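Local coordinates for protein yahD a copper inducible hydrolase (Lactococcus lactis subsp. lactis, PDB 3OG9) that probably acts as a hydrolase of the alpha/beta hydrolase fold, is induced by copper, and binds D-malate in its pocket, at residues T83-L86 / T87-S91; D98-V101 / H102-I105; K166-G169 / D170-G173. All coordinates share one frame; numbering follows the deposited sequence. Where two conformers were deposited one is given.

Contact 1 of 3, residues T83-L86 / T87-S91; sequences TDWL and TDEVS
W85 and E89, one turn apart on helix 76-97, meet through a main-chain bond, a ring face and a shared water. E89 N donates to W85 O over 2.8 Å. The same carbonyl takes a second hydrogen, from a water 3.0 Å from W85 O that also donates to E89 OE1 at 2.6 Å. Two donors therefore grip W85 O, while the other carboxylate oxygen, OE2, is bonded to T5 OG1 of the N-terminal segment. These two bonds probably help fix the rotation of the E89 carboxylate, whose plane is 18° from that of the indole. E89 CB sits over one face of that ring, 4.2 Å from the six-membered centroid and 19° off its normal, a CH-pi contact. With CG anti to the backbone N, E89 CG comes 3.8 Å from W85 CZ2, and the bend at chi2 (69°) then brings CD beside the same atom. R51 adds a cation-pi contact to W85.

D84 O likewise takes D88 N, at 3.2 Å, and a water whose link to D88 OD1 is weak. D84 OD1 forms a salt bridge with K124. T87 N donates to T83 O and V90 N to L86 O; T83 OG1 is bonded to L79 O and K124 NZ, and T87 OG1 to K124 O.

The buried side is apolar: L86 CD1 meets V90 CG2 at 4.2 Å, and both residues pack on strands 19-22 and 45-48. The chemistry is thus that of an amphipathic helix, whose watered, charged side is tied to T5 and K124 while its aliphatic side covers the sheet.

Contact 2 of 3, residues D98-V101 / H102-I105; sequences DLDV and HKMI
L99 opens the contact with M104, its CB 4.5 Å from the methyl CE of that methionine, a loose apolar approach. The chain reaches L99 from D98, the first residue beyond helix 76-97, whose positive phi (55°) belongs to a Schellman motif. The L99 side chain also packs back on A94 of the helix just left.

D100 does more, through both its carbonyl and its side chain. D100 O accepts K103 N at 3.1 Å, with the donor well above the carbonyl plane, consistent with the tight curvature of a 3-10 turn. Its side chain runs beside those of H102 and K103, all pointing the same way. D100 CB comes 3.6 Å from H102 CE1, an approach made possible by the H102 ring standing between its own backbone N and carbonyl carbon (chi1 74°). The carboxylate and imidazole planes are 29° apart. D100 OD2 touches the aliphatic CD of K103 at 3.8 Å; the amine NZ of K103, at 5.1 Å from D100 OD2, makes no salt bridge, so any attraction there would be longer-range.

V101 completes the turn. V101 O accepts M104 N at 2.9 Å, again with the donor out of the carbonyl plane, and M104 CB presses to 3.1 Å from the same oxygen. Inward, V101 CG2 lies 4.4 Å from M104 CE. V101 and M104 both rest on V90 of helix 76-97, and M104 also reaches L20.

Two successive i to i+3 bonds define a short 3-10 turn, here the connection that carries the chain from helix 76-97 into strand 105-109, a parallel strand of the alpha/beta hydrolase sheet.

Contact 3 of 3, residues K166-G169 / D170-G173; sequences KNFG and DLKG
K166-G169 and D170-G173 are consecutive turns of helix 165-177, and four i to i+4 bonds join them. D170 N reaches K166 O, L171 N reaches N167 O, K172 N reaches F168 O and G173 N reaches G169 O, all between 2.9 and 3.0 Å. The straightest is K172 N to F168 O, with 167° at the hydrogen. K166 O has a second donor, a water 3.0 Å from it, whose other bond, to D170 OD1, is weak.

Among the side chains, F168 is the centre. Its CG is anti to the backbone N (chi1 -168°), which carries the ring along the helix toward the following turn. The K172 chain crosses it at about a right angle: K172 CG lies over the ring face, 4.2 Å from the centroid and 28° off the normal, a CH-pi contact, and K172 CD is 3.6 Å from F168 CE2. The methylenes of the lysine thus do the packing. L171 CD2 approaches the same ring obliquely, 4.0 Å from F168 CE1. Beyond the helix, F168 stacks on the ring of Y156, and both F168 and K172 lean on L154 and I184.

K166 and D170 run side by side, yet K166 NZ stays 6.8 Å from D170 OD2, too far for a salt bridge. The amide of N167 turns elsewhere, its OD1 accepting the backbone N of Q137 and its side chain lying about 9 Å from the bound D-malate.

Strands 151-156 and 181-186 share one aromatic-aliphatic cluster with this helix through F168 and K172, the packing of a beta-alpha-beta unit in the alpha/beta hydrolase fold.

Along the chain the three contacts come in series. Contacts 1 and 2 are neighbours, their centres 13 Å apart: contact 1 lies within helix 76-97, and contact 2 carries the chain from that helix to the start of strand 105-109. V90 CG1 is 3.8 Å from M104 SD, so V90 joins the helix to the apolar side of the turn. Contact 3, on helix 165-177, stands about 25 Å from contact 1 and 27 Å from contact 2 between centres, across the chain's centre from contact 2. The side chains of T83 and N167 lie about 10 and 9 Å from the bound D-malate. Both helices, packed on one mixed sheet, belong to the alpha/beta hydrolase framework around the malate pocket.

Contact 1 of 3, residues T83-L86 / T87-S91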
loop_
_atom_site.group_PDB
_atom_site.type_symbol
_atom_site.label_atom_id
_atom_site.label_comp_id
_atom_site.label_asym_id
_atom_site.label_seq_id
_atom_site.Cartn_x
_atom_site.Cartn_y
_atom_site.Cartn_z
ATOM N N THR A 83 -3.108 8.190 -8.853
ATOM C CA THR A 83 -1.715 7.879 -8.492
ATOM C C THR A 83 -0.723 8.997 -8.888
ATOM O O THR A 83 0.271 9.205 -8.195
ATOM C CB THR A 83 -1.241 6.511 -8.949
ATOM O OG1 THR A 83 -1.375 6.378 -10.366
ATOM C CG2 THR A 83 -2.040 5.386 -8.212
ATOM N N ASP A 84 -1.011 9.732 -9.959
ATOM C CA ASP A 84 -0.218 10.949 -10.278
ATOM C C ASP A 84 -0.408 11.966 -9.175
ATOM O O ASP A 84 0.562 12.584 -8.689
ATOM C CB ASP A 84 -0.621 11.564 -11.608
ATOM C CG ASP A 84 -0.055 10.813 -12.804
ATOM O OD1 ASP A 84 0.745 9.873 -12.640
ATOM O OD2 ASP A 84 -0.453 11.161 -13.916
ATOM N N TRP A 85 -1.659 12.129 -8.751
ATOM C CA TRP A 85 -1.977 13.062 -7.679
ATOM C C TRP A 85 -1.289 12.660 -6.376
ATOM O O TRP A 85 -0.640 13.488 -5.725
ATOM C CB TRP A 85 -3.494 13.168 -7.445
ATOM C CG TRP A 85 -3.735 13.976 -6.181
ATOM C CD1 TRP A 85 -3.661 15.326 -6.045
ATOM C CD2 TRP A 85 -3.993 13.451 -4.880
ATOM N NE1 TRP A 85 -3.913 15.689 -4.732
ATOM C CE2 TRP A 85 -4.111 14.548 -4.000
ATOM C CE3 TRP A 85 -4.181 12.157 -4.377
ATOM C CZ2 TRP A 85 -4.393 14.389 -2.652
ATOM C CZ3 TRP A 85 -4.463 12.003 -3.038
ATOM C CH2 TRP A 85 -4.555 13.119 -2.187
ATOM N N LEU A 86 -1.397 11.371 -6.022
ATOM C CA LEU A 86 -0.835 10.901 -4.771
ATOM C C LEU A 86 0.701 10.990 -4.745
ATOM O O LEU A 86 1.261 11.371 -3.755
ATOM C CB LEU A 86 -1.302 9.465 -4.458
ATOM C CG LEU A 86 -0.901 8.857 -3.099
ATOM C CD1 LEU A 86 -1.321 9.713 -1.932
ATOM C CD2 LEU A 86 -1.505 7.452 -2.977
ATOM N N THR A 87 1.361 10.626 -5.839
ATOM C CA THR A 87 2.824 10.754 -5.874
ATOM C C THR A 87 3.243 12.221 -5.652
ATOM O O THR A 87 4.160 12.499 -4.885
ATOM C CB THR A 87 3.476 10.097 -7.140
ATOM O OG1 THR A 87 4.898 10.319 -7.123
ATOM C CG2 THR A 87 2.912 10.661 -8.403
ATOM N N ASP A 88 2.519 13.157 -6.264
ATOM C CA ASP A 88 2.854 14.581 -6.164
ATOM C C ASP A 88 2.553 15.048 -4.743
ATOM O O ASP A 88 3.303 15.818 -4.159
ATOM C CB ASP A 88 2.098 15.425 -7.197
ATOM C CG ASP A 88 2.646 15.248 -8.615
ATOM O OD1 ASP A 88 3.761 14.703 -8.786
ATOM O OD2 ASP A 88 1.922 15.620 -9.566
ATOM N N GLU A 89 1.467 14.540 -4.170
ATOM C CA GLU A 89 1.085 14.893 -2.818
ATOM C C GLU A 89 2.094 14.367 -1.803
ATOM O O GLU A 89 2.442 15.077 -0.849
ATOM C CB GLU A 89 -0.319 14.367 -2.492
ATOM C CG GLU A 89 -0.966 15.011 -1.262
ATOM C CD GLU A 89 -1.331 16.502 -1.494
ATOM O OE1 GLU A 89 -1.295 16.953 -2.669
ATOM O OE2 GLU A 89 -1.624 17.216 -0.496
ATOM N N VAL A 90 2.562 13.138 -1.989
ATOM C CA VAL A 90 3.604 12.591 -1.123
ATOM C C VAL A 90 4.863 13.466 -1.159
ATOM O O VAL A 90 5.420 13.776 -0.115
ATOM C CB VAL A 90 3.945 11.103 -1.484
ATOM C CG1 VAL A 90 5.201 10.655 -0.781
ATOM C CG2 VAL A 90 2.743 10.190 -1.121
ATOM N N SER A 91 5.294 13.860 -2.351
ATOM C CA SER A 91 6.489 14.683 -2.504
ATOM C C SER A 91 6.293 16.035 -1.829
ATOM O O SER A 91 7.214 16.556 -1.169
ATOM C CB SER A 91 6.795 14.872 -3.971
ATOM O OG SER A 91 7.433 13.725 -4.509
HETATM O O HOH W 1 2.754 12.808 -10.754
HETATM O O HOH W 2 -0.683 16.466 -5.198
#

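Contact 2 of 3, residues D98-V101 / H102-I105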
loop_
_atom_site.group_PDB
_atom_site.type_symbol
_atom_site.label_atom_id
_atom_site.label_comp_id
_atom_site.label_asym_id
_atom_site.label_seq_id
_atom_site.Cartn_x
_atom_site.Cartn_y
_atom_site.Cartn_z
ATOM N N ASP A 98 9.766 17.636 6.076
ATOM C CA ASP A 98 11.171 17.189 6.046
ATOM C C ASP A 98 11.376 15.692 6.091
ATOM O O ASP A 98 12.204 15.201 6.856
ATOM C CB ASP A 98 11.969 17.815 7.190
ATOM C CG ASP A 98 12.558 19.114 6.794
ATOM O OD1 ASP A 98 13.575 19.082 6.046
ATOM O OD2 ASP A 98 11.990 20.153 7.196
ATOM N N LEU A 99 10.613 14.975 5.272
ATOM C CA LEU A 99 10.725 13.529 5.190
ATOM C C LEU A 99 11.452 13.198 3.894
ATOM O O LEU A 99 11.369 13.940 2.921
ATOM C CB LEU A 99 9.323 12.891 5.207
ATOM C CG LEU A 99 8.330 13.425 6.259
ATOM C CD1 LEU A 99 6.938 12.733 6.169
ATOM C CD2 LEU A 99 8.910 13.277 7.660
ATOM N N ASP A 100 12.176 12.086 3.907
ATOM C CA ASP A 100 12.888 11.557 2.742
ATOM C C ASP A 100 12.082 10.429 2.096
ATOM O O ASP A 100 11.918 9.373 2.691
ATOM C CB ASP A 100 14.225 11.003 3.207
ATOM C CG ASP A 100 15.170 12.095 3.649
ATOM O OD1 ASP A 100 15.123 13.198 3.042
ATOM O OD2 ASP A 100 15.940 11.850 4.601
ATOM N N VAL A 101 11.589 10.681 0.888
ATOM C CA VAL A 101 10.747 9.736 0.163
ATOM C C VAL A 101 11.515 8.438 -0.122
ATOM O O VAL A 101 10.954 7.342 0.004
ATOM C CB VAL A 101 10.195 10.396 -1.111
ATOM C CG1 VAL A 101 9.468 9.409 -1.971
ATOM C CG2 VAL A 101 9.255 11.543 -0.722
ATOM N N HIS A 102 12.808 8.545 -0.444
ATOM C CA HIS A 102 13.603 7.336 -0.725
ATOM C C HIS A 102 13.756 6.391 0.495
ATOM O O HIS A 102 14.202 5.256 0.344
ATOM C CB HIS A 102 14.978 7.713 -1.290
ATOM C CG HIS A 102 15.907 8.269 -0.259
ATOM N ND1 HIS A 102 15.932 9.604 0.086
ATOM C CD2 HIS A 102 16.823 7.661 0.530
ATOM C CE1 HIS A 102 16.820 9.789 1.043
ATOM N NE2 HIS A 102 17.376 8.626 1.326
ATOM N N LYS A 103 13.444 6.885 1.693
ATOM C CA LYS A 103 13.513 6.065 2.909
ATOM C C LYS A 103 12.134 5.522 3.295
ATOM O O LYS A 103 12.009 4.714 4.213
ATOM C CB LYS A 103 14.039 6.877 4.094
ATOM C CG LYS A 103 15.473 7.388 3.952
ATOM C CD LYS A 103 15.955 8.111 5.250
ATOM C CE LYS A 103 16.109 7.153 6.449
ATOM N NZ LYS A 103 16.365 7.851 7.780
ATOM N N MET A 104 11.107 5.995 2.596
ATOM C CA MET A 104 9.726 5.723 2.946
ATOM C C MET A 104 9.329 4.237 2.903
ATOM O O MET A 104 9.680 3.479 1.979
ATOM C CB MET A 104 8.819 6.572 2.049
ATOM C CG MET A 104 7.489 6.901 2.632
ATOM S SD MET A 104 6.800 8.358 1.744
ATOM C CE MET A 104 7.231 9.760 2.768
ATOM N N ILE A 105 8.587 3.840 3.935
ATOM C CA ILE A 105 8.037 2.494 4.047
ATOM C C ILE A 105 6.531 2.667 3.894
ATOM O O ILE A 105 5.902 3.297 4.726
ATOM C CB ILE A 105 8.342 1.868 5.389
ATOM C CG1 ILE A 105 9.858 1.723 5.606
ATOM C CG2 ILE A 105 7.665 0.464 5.527
ATOM C CD1 ILE A 105 10.168 1.484 7.112
#

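Contact 3 of 3, residues K166-G169 / D170-G173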
loop_
_atom_site.group_PDB
_atom_site.type_symbol
_atom_site.label_atom_id
_atom_site.label_comp_id
_atom_site.label_asym_id
_atom_site.label_seq_id
_atom_site.Cartn_x
_atom_site.Cartn_y
_atom_site.Cartn_z
ATOM N N LYS A 166 -5.076 -16.650 -8.495
ATOM C CA LYS A 166 -4.324 -16.353 -9.721
ATOM C C LYS A 166 -3.872 -14.916 -9.688
ATOM O O LYS A 166 -2.750 -14.595 -10.093
ATOM C CB LYS A 166 -5.157 -16.615 -10.990
ATOM C CG LYS A 166 -4.423 -16.199 -12.320
ATOM C CD LYS A 166 -4.831 -17.052 -13.524
ATOM C CE LYS A 166 -6.161 -16.621 -14.119
ATOM N NZ LYS A 166 -6.664 -17.652 -15.101
ATOM N N ASN A 167 -4.768 -14.038 -9.248
ATOM C CA ASN A 167 -4.434 -12.626 -9.156
ATOM C C ASN A 167 -3.255 -12.389 -8.211
ATOM O O ASN A 167 -2.302 -11.679 -8.564
ATOM C CB ASN A 167 -5.638 -11.779 -8.714
ATOM C CG ASN A 167 -5.273 -10.297 -8.617
ATOM O OD1 ASN A 167 -4.347 -9.929 -7.882
ATOM N ND2 ASN A 167 -5.930 -9.465 -9.409
ATOM N N PHE A 168 -3.316 -12.951 -6.998
ATOM C CA PHE A 168 -2.171 -12.839 -6.086
ATOM C C PHE A 168 -0.860 -13.425 -6.667
ATOM O O PHE A 168 0.195 -12.833 -6.497
ATOM C CB PHE A 168 -2.502 -13.407 -4.700
ATOM C CG PHE A 168 -1.467 -13.055 -3.639
ATOM C CD1 PHE A 168 -1.360 -11.738 -3.147
ATOM C CD2 PHE A 168 -0.583 -14.042 -3.153
ATOM C CE1 PHE A 168 -0.378 -11.400 -2.163
ATOM C CE2 PHE A 168 0.413 -13.719 -2.174
ATOM C CZ PHE A 168 0.523 -12.402 -1.691
ATOM N N GLY A 169 -0.941 -14.553 -7.387
ATOM C CA GLY A 169 0.218 -15.092 -8.148
ATOM C C GLY A 169 0.825 -14.121 -9.153
ATOM O O GLY A 169 2.065 -14.072 -9.359
ATOM N N ASP A 170 -0.040 -13.365 -9.828
ATOM C CA ASP A 170 0.414 -12.345 -10.776
ATOM C C ASP A 170 1.076 -11.171 -10.077
ATOM O O ASP A 170 2.071 -10.637 -10.569
ATOM C CB ASP A 170 -0.728 -11.853 -11.696
ATOM C CG ASP A 170 -1.022 -12.820 -12.874
ATOM O OD1 ASP A 170 -0.089 -13.506 -13.411
ATOM O OD2 ASP A 170 -2.203 -12.883 -13.296
ATOM N N LEU A 171 0.517 -10.736 -8.949
ATOM C CA LEU A 171 1.170 -9.692 -8.163
ATOM C C LEU A 171 2.582 -10.111 -7.693
ATOM O O LEU A 171 3.525 -9.351 -7.819
ATOM C CB LEU A 171 0.307 -9.315 -6.943
ATOM C CG LEU A 171 0.997 -8.360 -5.958
ATOM C CD1 LEU A 171 1.175 -6.970 -6.612
ATOM C CD2 LEU A 171 0.151 -8.270 -4.677
ATOM N N LYS A 172 2.698 -11.308 -7.137
ATOM C CA LYS A 172 3.997 -11.797 -6.649
ATOM C C LYS A 172 4.986 -11.890 -7.836
ATOM O O LYS A 172 6.155 -11.461 -7.763
ATOM C CB LYS A 172 3.797 -13.185 -6.035
ATOM C CG LYS A 172 3.196 -13.202 -4.651
ATOM C CD LYS A 172 3.326 -14.640 -4.085
ATOM C CE LYS A 172 2.543 -15.671 -4.889
ATOM N NZ LYS A 172 2.758 -17.020 -4.286
ATOM N N GLY A 173 4.478 -12.435 -8.931
ATOM C CA GLY A 173 5.259 -12.583 -10.174
ATOM C C GLY A 173 5.750 -11.249 -10.705
ATOM O O GLY A 173 6.916 -11.121 -11.079
HETATM O O HOH W 3 -0.738 -16.021 -11.806
#